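Local coordinates for protein putative glycoside hydrolase (Parabacteroides distasonis ATCC 8503, PDB 3GYC) that probably hydrolyses glycosidic bonds in carbohydrates, as a putative glycoside hydrolase of a cellulase-like family with a TIM-barrel fold, at residues A[235-238]-A[244-247]; A[237-242]-A[251-256]; A[269-272]-A[278-281]; A[282-287]-A[331-336]. All coordinates share one frame; numbering follows the deposited sequence.

Contact 1. Residues A[235-238]-A[244-247]; sequences IWMA and EFYK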
# COMPACT_ATOMS: atom_id res chain seq x y z
N ILE A 235 -0.46 -5.00 7.58
CA ILE A 235 -0.84 -5.71 8.82
C ILE A 235 -2.31 -5.99 8.86
O ILE A 235 -3.12 -5.07 8.91
CB ILE A 235 -0.51 -4.87 10.08
CG1 ILE A 235 0.99 -4.66 10.21
CG2 ILE A 235 -0.98 -5.57 11.39
CD1 ILE A 235 1.38 -3.69 11.35
N TRP A 236 -2.66 -7.27 8.88
CA TRP A 236 -4.05 -7.70 9.01
C TRP A 236 -4.22 -8.75 10.10
O TRP A 236 -3.43 -9.67 10.19
CB TRP A 236 -4.52 -8.36 7.75
CG TRP A 236 -4.60 -7.47 6.52
CD1 TRP A 236 -5.62 -6.63 6.17
CD2 TRP A 236 -3.67 -7.46 5.48
NE1 TRP A 236 -5.35 -6.07 4.95
CE2 TRP A 236 -4.14 -6.55 4.51
CE3 TRP A 236 -2.45 -8.12 5.26
CZ2 TRP A 236 -3.45 -6.29 3.32
CZ3 TRP A 236 -1.75 -7.85 4.07
CH2 TRP A 236 -2.25 -6.95 3.12
N MSE A 237 -5.28 -8.59 10.89
CA MSE A 237 -5.71 -9.56 11.89
C MSE A 237 -5.83 -10.97 11.32
O MSE A 237 -5.45 -11.99 11.95
CB MSE A 237 -7.10 -9.15 12.39
CG MSE A 237 -7.77 -10.15 13.38
SE MSE A 237 -8.62 -11.78 12.63
CE MSE A 237 -10.08 -11.08 11.58
N ALA A 238 -6.41 -11.03 10.12
CA ALA A 238 -6.64 -12.29 9.44
C ALA A 238 -5.38 -13.13 9.19
O ALA A 238 -5.49 -14.36 9.07
CB ALA A 238 -7.40 -12.05 8.13
N GLU A 244 -4.17 -17.88 11.25
CA GLU A 244 -5.14 -18.69 11.98
C GLU A 244 -6.58 -18.41 11.56
O GLU A 244 -7.34 -19.33 11.30
CB GLU A 244 -5.01 -18.49 13.50
CG GLU A 244 -5.95 -19.35 14.35
CD GLU A 244 -5.92 -18.98 15.82
OE1 GLU A 244 -4.97 -18.27 16.24
OE2 GLU A 244 -6.86 -19.37 16.53
N PHE A 245 -6.96 -17.14 11.53
CA PHE A 245 -8.30 -16.78 11.14
C PHE A 245 -8.73 -17.41 9.78
O PHE A 245 -9.78 -18.04 9.67
CB PHE A 245 -8.42 -15.25 11.03
CG PHE A 245 -9.81 -14.79 10.77
CD1 PHE A 245 -10.74 -14.74 11.79
CD2 PHE A 245 -10.20 -14.40 9.50
CE1 PHE A 245 -12.03 -14.33 11.55
CE2 PHE A 245 -11.49 -14.00 9.26
CZ PHE A 245 -12.41 -13.94 10.29
N TYR A 246 -7.89 -17.23 8.78
CA TYR A 246 -8.22 -17.73 7.45
C TYR A 246 -8.19 -19.26 7.39
O TYR A 246 -8.99 -19.85 6.63
CB TYR A 246 -7.33 -17.10 6.36
CG TYR A 246 -7.74 -15.73 5.91
CD1 TYR A 246 -9.07 -15.35 5.87
CD2 TYR A 246 -6.82 -14.85 5.38
CE1 TYR A 246 -9.46 -14.12 5.39
CE2 TYR A 246 -7.22 -13.62 4.88
CZ TYR A 246 -8.55 -13.28 4.89
OH TYR A 246 -9.01 -12.08 4.43
N LYS A 247 -7.33 -19.91 8.18
CA LYS A 247 -7.30 -21.38 8.23
C LYS A 247 -8.62 -21.87 8.80
O LYS A 247 -9.19 -22.84 8.32
CB LYS A 247 -6.12 -21.93 9.04
CG LYS A 247 -4.75 -21.80 8.34
CD LYS A 247 -3.63 -22.21 9.28
CE LYS A 247 -2.25 -22.06 8.67
NZ LYS A 247 -1.19 -22.13 9.74
O HOH W 1 -5.22 -14.84 12.35
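Met237 and Ala238 supply two bumps that settle on the rings of Phe245 and Tyr246, each methyl lying over the face of one ring. Met237 is present as selenomethionine. Its CG lies anti to the backbone N (chi1 175°), beside the carbonyl carbon, and two further bends bring the end of the chain over Phe245. The terminal CE then rests almost exactly above the middle of the Phe245 ring, 3.6 Å from the centroid and only 6° off the ring normal. Behind it the selenium sits obliquely to the same ring, with SE 3.7 Å from Phe245 CG, a Met-aromatic contact in which methyl and heavy atom share one face. Ala238 is the second bump. Its CB lies over a face of the Tyr246 ring, 3.8 Å from the centroid and displaced toward the CE2 and CZ rim, while also touching Phe245 CD2 at 3.9 Å. The short methyl thus fills the notch between two successive aromatic side chains of the helix; no direct hydrogen bond joins the segments. Polar contact is left to a water, 2.9 Å from Met237 O and 3.0 Å from Phe245 N, which accepts the amide hydrogen of Phe245. Beyond the pair, Trp279 of helix 276-297 meets Phe245 edge-to-face, Val271 and Tyr272 of helix 259-273 also pack on that ring, and Leu326 of helix 321-337 touches Met237. The contact therefore lies buried just past strand 231-232, where helix 240-249 folds back among three other helices.

Contact 2. Residues A[237-242]-A[251-256]; sequences MAQQNG and YGYNRF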
# COMPACT_ATOMS: atom_id res chain seq x y z
N MSE A 237 -5.28 -8.59 10.89
CA MSE A 237 -5.71 -9.56 11.89
C MSE A 237 -5.83 -10.97 11.32
O MSE A 237 -5.45 -11.99 11.95
CB MSE A 237 -7.10 -9.15 12.39
CG MSE A 237 -7.77 -10.15 13.38
SE MSE A 237 -8.62 -11.78 12.63
CE MSE A 237 -10.08 -11.08 11.58
N ALA A 238 -6.41 -11.03 10.12
CA ALA A 238 -6.64 -12.29 9.44
C ALA A 238 -5.38 -13.13 9.19
O ALA A 238 -5.49 -14.36 9.07
CB ALA A 238 -7.40 -12.05 8.13
N GLN A 239 -4.22 -12.48 9.12
CA GLN A 239 -2.92 -13.16 8.84
C GLN A 239 -2.10 -13.49 10.09
O GLN A 239 -1.10 -14.22 10.00
CB GLN A 239 -2.05 -12.30 7.91
CG GLN A 239 -2.60 -12.14 6.49
CD GLN A 239 -1.64 -11.45 5.55
OE1 GLN A 239 -0.79 -10.66 5.95
NE2 GLN A 239 -1.80 -11.73 4.28
N GLN A 240 -2.52 -12.98 11.24
CA GLN A 240 -1.79 -13.20 12.47
C GLN A 240 -1.82 -14.66 12.88
O GLN A 240 -2.70 -15.41 12.47
CB GLN A 240 -2.34 -12.32 13.59
CG GLN A 240 -2.31 -10.83 13.28
CD GLN A 240 -0.99 -10.40 12.77
OE1 GLN A 240 0.04 -10.67 13.38
NE2 GLN A 240 -0.98 -9.72 11.64
N ASN A 241 -0.84 -15.03 13.69
CA ASN A 241 -0.69 -16.40 14.20
C ASN A 241 -0.70 -17.45 13.06
O ASN A 241 -1.47 -18.43 13.08
CB ASN A 241 -1.76 -16.71 15.25
CG ASN A 241 -1.51 -18.01 15.99
OD1 ASN A 241 -0.37 -18.47 16.12
ND2 ASN A 241 -2.58 -18.60 16.51
N GLY A 242 0.15 -17.20 12.06
CA GLY A 242 0.28 -18.08 10.89
C GLY A 242 -0.99 -18.18 10.09
O GLY A 242 -1.29 -19.23 9.53
N TYR A 251 -10.31 -19.67 3.84
CA TYR A 251 -10.00 -18.70 2.78
C TYR A 251 -8.55 -18.85 2.31
O TYR A 251 -7.64 -18.74 3.10
CB TYR A 251 -10.22 -17.27 3.28
CG TYR A 251 -10.13 -16.27 2.14
CD1 TYR A 251 -11.14 -16.20 1.18
CD2 TYR A 251 -9.00 -15.46 1.96
CE1 TYR A 251 -11.07 -15.34 0.13
CE2 TYR A 251 -8.93 -14.56 0.92
CZ TYR A 251 -9.97 -14.52 -0.00
OH TYR A 251 -9.96 -13.71 -1.08
N GLY A 252 -8.35 -19.03 1.00
CA GLY A 252 -7.01 -19.25 0.44
C GLY A 252 -6.60 -18.28 -0.65
O GLY A 252 -5.79 -18.63 -1.49
N TYR A 253 -7.17 -17.09 -0.65
CA TYR A 253 -6.84 -16.03 -1.59
C TYR A 253 -7.02 -16.44 -3.07
O TYR A 253 -6.35 -15.88 -3.94
CB TYR A 253 -5.42 -15.50 -1.36
CG TYR A 253 -5.08 -15.09 0.05
CD1 TYR A 253 -4.60 -16.01 0.96
CD2 TYR A 253 -5.16 -13.76 0.45
CE1 TYR A 253 -4.23 -15.63 2.23
CE2 TYR A 253 -4.80 -13.37 1.73
CZ TYR A 253 -4.35 -14.31 2.62
OH TYR A 253 -3.98 -13.96 3.91
N ASN A 254 -7.93 -17.36 -3.36
CA ASN A 254 -8.12 -17.80 -4.74
C ASN A 254 -8.46 -16.60 -5.65
O ASN A 254 -9.32 -15.77 -5.34
CB ASN A 254 -9.16 -18.90 -4.83
CG ASN A 254 -9.04 -19.67 -6.13
OD1 ASN A 254 -9.36 -19.16 -7.21
ND2 ASN A 254 -8.51 -20.87 -6.03
N ARG A 255 -7.73 -16.48 -6.75
CA ARG A 255 -7.89 -15.34 -7.66
C ARG A 255 -8.97 -15.46 -8.72
O ARG A 255 -9.46 -14.43 -9.21
CB ARG A 255 -6.55 -15.06 -8.35
CG ARG A 255 -5.49 -14.72 -7.34
CD ARG A 255 -4.24 -14.14 -7.93
NE ARG A 255 -3.43 -13.55 -6.87
CZ ARG A 255 -2.23 -12.98 -7.04
NH1 ARG A 255 -1.69 -12.92 -8.25
NH2 ARG A 255 -1.57 -12.47 -6.01
N PHE A 256 -9.36 -16.69 -9.06
CA PHE A 256 -10.31 -16.92 -10.14
C PHE A 256 -11.53 -17.78 -9.84
O PHE A 256 -12.39 -17.91 -10.69
CB PHE A 256 -9.56 -17.51 -11.34
CG PHE A 256 -8.59 -16.57 -11.90
CD1 PHE A 256 -9.02 -15.53 -12.72
CD2 PHE A 256 -7.27 -16.61 -11.54
CE1 PHE A 256 -8.14 -14.63 -13.21
CE2 PHE A 256 -6.38 -15.65 -12.01
CZ PHE A 256 -6.82 -14.69 -12.84
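Gln239 reaches Tyr253 from the end of the short 3-10 segment 237-239, where Gln240 N bonds to Met237 O, while Tyr253 sits at a positive phi in the irregular loop between helices 240-249 and 259-273. The two backbones stay well apart, and the side chains do the bridging, tying the start of helix 240-249 to the loop that leaves its other end. In Gln239, CG lies anti to the carbonyl carbon (chi1 -67°) and the chain runs on extended, bringing the amide to the phenol. There NE2 donates to Tyr253 OH over 3.1 Å, with an N-H...O angle of 165°, so the bond is nearly straight. The hydroxyl oxygen lies in the plane of the amide, although amide and ring planes are turned 63° apart. Just behind the amide, Gln239 CG approaches Tyr253 OH at 3.4 Å, and little else touches. A leucine in place of Gln239 would probably leave the Tyr253 hydroxyl without this donor and the tip of the tyrosine less firmly tied to the 3-10 segment. The loop carrying the tyrosine has order of its own: Asn254 OD1 accepts from Phe256 N at 3.1 Å, an Asx turn, and Tyr253 N lies over a face of the Tyr251 ring. Tyr246 of helix 240-249 meets the Tyr253 ring edge-to-face. With both partners neutral and partly exposed, the link is one of direction rather than of charge or buried area: it uses the hydroxyl as acceptor, so the tyrosine's own proton is not spent on this bond.

Contact 3. Residues A[269-272]-A[278-281]; sequences ERVY and YWQK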
# COMPACT_ATOMS: atom_id res chain seq x y z
N GLU A 269 -17.53 -14.08 9.78
CA GLU A 269 -18.15 -13.40 10.88
C GLU A 269 -18.27 -14.31 12.09
O GLU A 269 -17.92 -13.91 13.21
CB GLU A 269 -19.51 -12.84 10.51
CG GLU A 269 -20.04 -11.94 11.60
CD GLU A 269 -21.39 -11.38 11.29
OE1 GLU A 269 -22.04 -11.82 10.30
OE2 GLU A 269 -21.82 -10.49 12.05
N ARG A 270 -18.78 -15.53 11.86
CA ARG A 270 -18.94 -16.52 12.95
C ARG A 270 -17.63 -16.73 13.68
O ARG A 270 -17.59 -16.65 14.90
CB ARG A 270 -19.44 -17.89 12.44
CG ARG A 270 -19.47 -18.98 13.54
CD ARG A 270 -19.71 -20.41 13.00
NE ARG A 270 -18.74 -20.77 11.96
CZ ARG A 270 -17.57 -21.38 12.19
NH1 ARG A 270 -17.22 -21.72 13.44
NH2 ARG A 270 -16.76 -21.65 11.17
N VAL A 271 -16.56 -17.02 12.95
CA VAL A 271 -15.24 -17.25 13.53
C VAL A 271 -14.78 -16.05 14.36
O VAL A 271 -14.23 -16.22 15.44
CB VAL A 271 -14.20 -17.63 12.45
CG1 VAL A 271 -12.77 -17.53 12.99
CG2 VAL A 271 -14.51 -19.05 11.92
N TYR A 272 -15.03 -14.84 13.86
CA TYR A 272 -14.67 -13.63 14.61
C TYR A 272 -15.53 -13.41 15.86
O TYR A 272 -15.00 -13.19 16.94
CB TYR A 272 -14.75 -12.41 13.71
CG TYR A 272 -14.56 -11.13 14.46
CD1 TYR A 272 -13.31 -10.78 14.95
CD2 TYR A 272 -15.63 -10.30 14.73
CE1 TYR A 272 -13.13 -9.62 15.68
CE2 TYR A 272 -15.47 -9.13 15.45
CZ TYR A 272 -14.22 -8.79 15.93
OH TYR A 272 -14.06 -7.63 16.67
N TYR A 278 -9.92 -12.20 21.39
CA TYR A 278 -8.75 -12.97 20.97
C TYR A 278 -8.16 -12.45 19.66
O TYR A 278 -6.94 -12.31 19.52
CB TYR A 278 -9.10 -14.44 20.78
CG TYR A 278 -7.98 -15.28 20.20
CD1 TYR A 278 -6.95 -15.74 21.01
CD2 TYR A 278 -7.95 -15.61 18.84
CE1 TYR A 278 -5.92 -16.50 20.49
CE2 TYR A 278 -6.92 -16.38 18.32
CZ TYR A 278 -5.91 -16.83 19.15
OH TYR A 278 -4.89 -17.60 18.65
N TRP A 279 -9.05 -12.15 18.71
CA TRP A 279 -8.61 -11.64 17.40
C TRP A 279 -8.05 -10.25 17.54
O TRP A 279 -7.02 -9.94 16.96
CB TRP A 279 -9.75 -11.67 16.39
CG TRP A 279 -10.26 -13.07 16.16
CD1 TRP A 279 -11.52 -13.56 16.45
CD2 TRP A 279 -9.52 -14.17 15.65
NE1 TRP A 279 -11.60 -14.88 16.10
CE2 TRP A 279 -10.39 -15.28 15.60
CE3 TRP A 279 -8.20 -14.33 15.20
CZ2 TRP A 279 -9.98 -16.53 15.15
CZ3 TRP A 279 -7.80 -15.57 14.75
CH2 TRP A 279 -8.68 -16.65 14.73
N GLN A 280 -8.76 -9.43 18.31
CA GLN A 280 -8.34 -8.06 18.56
C GLN A 280 -6.97 -8.03 19.22
O GLN A 280 -6.16 -7.18 18.86
CB GLN A 280 -9.39 -7.31 19.38
CG GLN A 280 -10.68 -7.05 18.62
CD GLN A 280 -11.80 -6.57 19.53
OE1 GLN A 280 -11.53 -5.96 20.54
NE2 GLN A 280 -13.05 -6.82 19.16
N LYS A 281 -6.69 -8.97 20.12
CA LYS A 281 -5.38 -8.99 20.81
C LYS A 281 -4.25 -9.38 19.84
O LYS A 281 -3.18 -8.80 19.90
CB LYS A 281 -5.38 -9.86 22.08
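Trp279 and Gln280 of helix 276-297 close on Val271 and Tyr272 near the end of helix 259-273, a buried helix-to-helix contact across the short link between two consecutive helices. The indole is the main bridge. With CG anti to the carbonyl carbon (chi1 -61°), Trp279 leans toward the earlier helix, and its NE1 donates to Val271 O at 3.0 Å with an N-H...O angle of 151°. The nitrogen approaches from above the carbonyl plane. Beside this bond, Trp279 CZ2 rests on Val271 CG1 at 3.7 Å, and Tyr272 O lies at the indole edge, in its plane, 3.5 Å from Trp279 CD1. In the TIM-barrel layout, helix 276-297 is the long helix leading from strand 231-232 to strand 301-303, and helix 259-273 belongs to the excursion that comes before it. Tyr272 slides past Trp279 in the opposite direction: their CD1 atoms stand 3.6 Å apart, and the ring planes are inclined at 31°. A phenylalanine in place of Trp279 would probably leave Val271 O without its indole donor and open a gap beside Val271 CG1. At the far end of the phenol, Tyr272 OH accepts from Gln280 NE2 at 2.8 Å, with the hydroxyl oxygen in the plane of the extended glutamine's amide. Trp322 and Leu326 of helix 321-337 also meet Tyr272.

Contact 4. Residues A[282-287]-A[331-336]; sequences LLTDKI and TITAAR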
# COMPACT_ATOMS: atom_id res chain seq x y z
N LEU A 282 -4.50 -10.35 18.96
CA LEU A 282 -3.50 -10.69 17.93
C LEU A 282 -3.12 -9.46 17.10
O LEU A 282 -1.94 -9.17 16.87
CB LEU A 282 -4.02 -11.80 17.00
CG LEU A 282 -4.22 -13.18 17.60
CD1 LEU A 282 -4.76 -14.19 16.54
CD2 LEU A 282 -2.91 -13.66 18.20
N LEU A 283 -4.14 -8.71 16.67
CA LEU A 283 -3.92 -7.48 15.88
C LEU A 283 -3.09 -6.41 16.64
O LEU A 283 -2.01 -6.00 16.17
CB LEU A 283 -5.26 -6.87 15.48
CG LEU A 283 -5.20 -5.57 14.65
CD1 LEU A 283 -4.28 -5.75 13.47
CD2 LEU A 283 -6.63 -5.21 14.27
N THR A 284 -3.58 -6.00 17.81
CA THR A 284 -2.93 -4.94 18.59
C THR A 284 -1.52 -5.33 19.07
O THR A 284 -0.64 -4.49 19.19
CB THR A 284 -3.83 -4.45 19.74
OG1 THR A 284 -4.12 -5.54 20.63
CG2 THR A 284 -5.12 -3.86 19.18
N ASP A 285 -1.29 -6.62 19.31
CA ASP A 285 0.04 -7.10 19.69
C ASP A 285 1.05 -6.94 18.57
O ASP A 285 2.20 -6.56 18.79
CB ASP A 285 -0.03 -8.55 20.18
CG ASP A 285 -0.52 -8.66 21.62
OD1 ASP A 285 -0.70 -7.60 22.28
OD2 ASP A 285 -0.71 -9.80 22.10
N LYS A 286 0.63 -7.22 17.35
CA LYS A 286 1.49 -7.02 16.19
C LYS A 286 1.80 -5.52 15.95
O LYS A 286 2.94 -5.14 15.66
CB LYS A 286 0.83 -7.60 14.93
CG LYS A 286 1.66 -7.45 13.65
CD LYS A 286 3.09 -7.90 13.76
CE LYS A 286 3.22 -9.34 14.10
NZ LYS A 286 2.59 -10.20 13.03
N ILE A 287 0.77 -4.68 16.07
CA ILE A 287 0.92 -3.24 15.88
C ILE A 287 1.91 -2.66 16.89
O ILE A 287 2.74 -1.84 16.55
CB ILE A 287 -0.43 -2.50 15.99
CG1 ILE A 287 -1.36 -2.87 14.83
CG2 ILE A 287 -0.22 -1.00 16.02
CD1 ILE A 287 -2.78 -2.42 15.03
N THR A 331 -6.56 1.24 13.53
CA THR A 331 -6.21 2.63 13.26
C THR A 331 -5.83 3.40 14.52
O THR A 331 -4.75 3.97 14.58
CB THR A 331 -7.36 3.38 12.57
OG1 THR A 331 -7.73 2.71 11.37
CG2 THR A 331 -6.93 4.79 12.25
N ILE A 332 -6.72 3.37 15.52
CA ILE A 332 -6.53 4.06 16.79
C ILE A 332 -5.30 3.53 17.54
O ILE A 332 -4.56 4.31 18.14
CB ILE A 332 -7.83 3.98 17.66
CG1 ILE A 332 -8.94 4.84 17.01
CG2 ILE A 332 -7.57 4.45 19.07
CD1 ILE A 332 -10.33 4.63 17.65
N THR A 333 -5.06 2.22 17.48
CA THR A 333 -3.89 1.60 18.14
C THR A 333 -2.58 2.06 17.50
O THR A 333 -1.63 2.47 18.21
CB THR A 333 -3.96 0.03 18.07
OG1 THR A 333 -5.20 -0.44 18.63
CG2 THR A 333 -2.80 -0.62 18.83
N ALA A 334 -2.55 2.04 16.17
CA ALA A 334 -1.35 2.48 15.43
C ALA A 334 -1.08 3.97 15.67
O ALA A 334 0.05 4.37 15.99
CB ALA A 334 -1.50 2.22 13.97
N ALA A 335 -2.12 4.78 15.54
CA ALA A 335 -1.99 6.22 15.68
C ALA A 335 -1.45 6.61 17.07
O ALA A 335 -0.65 7.53 17.20
CB ALA A 335 -3.33 6.90 15.42
N ARG A 336 -1.84 5.88 18.10
CA ARG A 336 -1.45 6.24 19.44
C ARG A 336 0.05 5.97 19.74
O ARG A 336 0.62 6.60 20.62
CB ARG A 336 -2.38 5.53 20.44
CG ARG A 336 -2.37 6.16 21.79
CD ARG A 336 -3.34 5.52 22.77
NE ARG A 336 -4.75 5.90 22.61
CZ ARG A 336 -5.71 5.08 22.20
NH1 ARG A 336 -5.41 3.84 21.90
NH2 ARG A 336 -6.96 5.50 22.13
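Ile287 carries most of the contact with Thr333 and Ala334, and its branches divide the work. Its CB comes within 4.1 Å of Thr333 CG2. From there CG2, held anti to the backbone N while CG1 takes the place beside it (chi1 -67°), makes the closest approach: it lies 3.7 Å from Ala334 CA, near the backbone N of that residue, and 3.8 Å from Thr333 CG2. The other branch brings CD1 to the same side of the threonine, 4.1 Å from Thr333 CB. Both branches therefore meet Thr333 from one side, CG2 at its methyl and CD1 at its CB, while the small Ala334 lets Ile287 come close to the backbone itself. One turn earlier, Thr284 adds CG2, 3.5 Å from Thr333 OG1; that hydroxyl is already bonded to Leu329 O of its own helix, so the approach is packing. Trp307 and Trp340 also touch Ile287 and Ala334. The axes of the two helix segments run nearly parallel, approaching to 9.8 Å and crossing at -20°. Such side-by-side helices are the pattern of a TIM barrel, where helix 276-297, before strand 301-303, and helix 321-337, before strand 340-343, lie next to each other on the outside of the parallel sheet.

Overall arrangement
Following the chain from the N terminus, strand 231-232 leads into a loop whose residues 235-238 open contact 1, which closes a short turn onto helix 240-249. Contact 2 begins in the same place, sharing Met237 and Ala238, and spans the helix to reach the loop beyond, so contact 1 overlaps it. Contact 3 follows in series, closing the link between helices 259-273 and 276-297. Contact 4 then leaves helix 276-297 for helix 321-337, bracketing strand 301-303. The parts interlock: Glu244 bonds to Tyr278 and Gln240 to Lys286, tying the excursion after strand 231-232 to the long helix, which contact 4 joins to the next barrel helix.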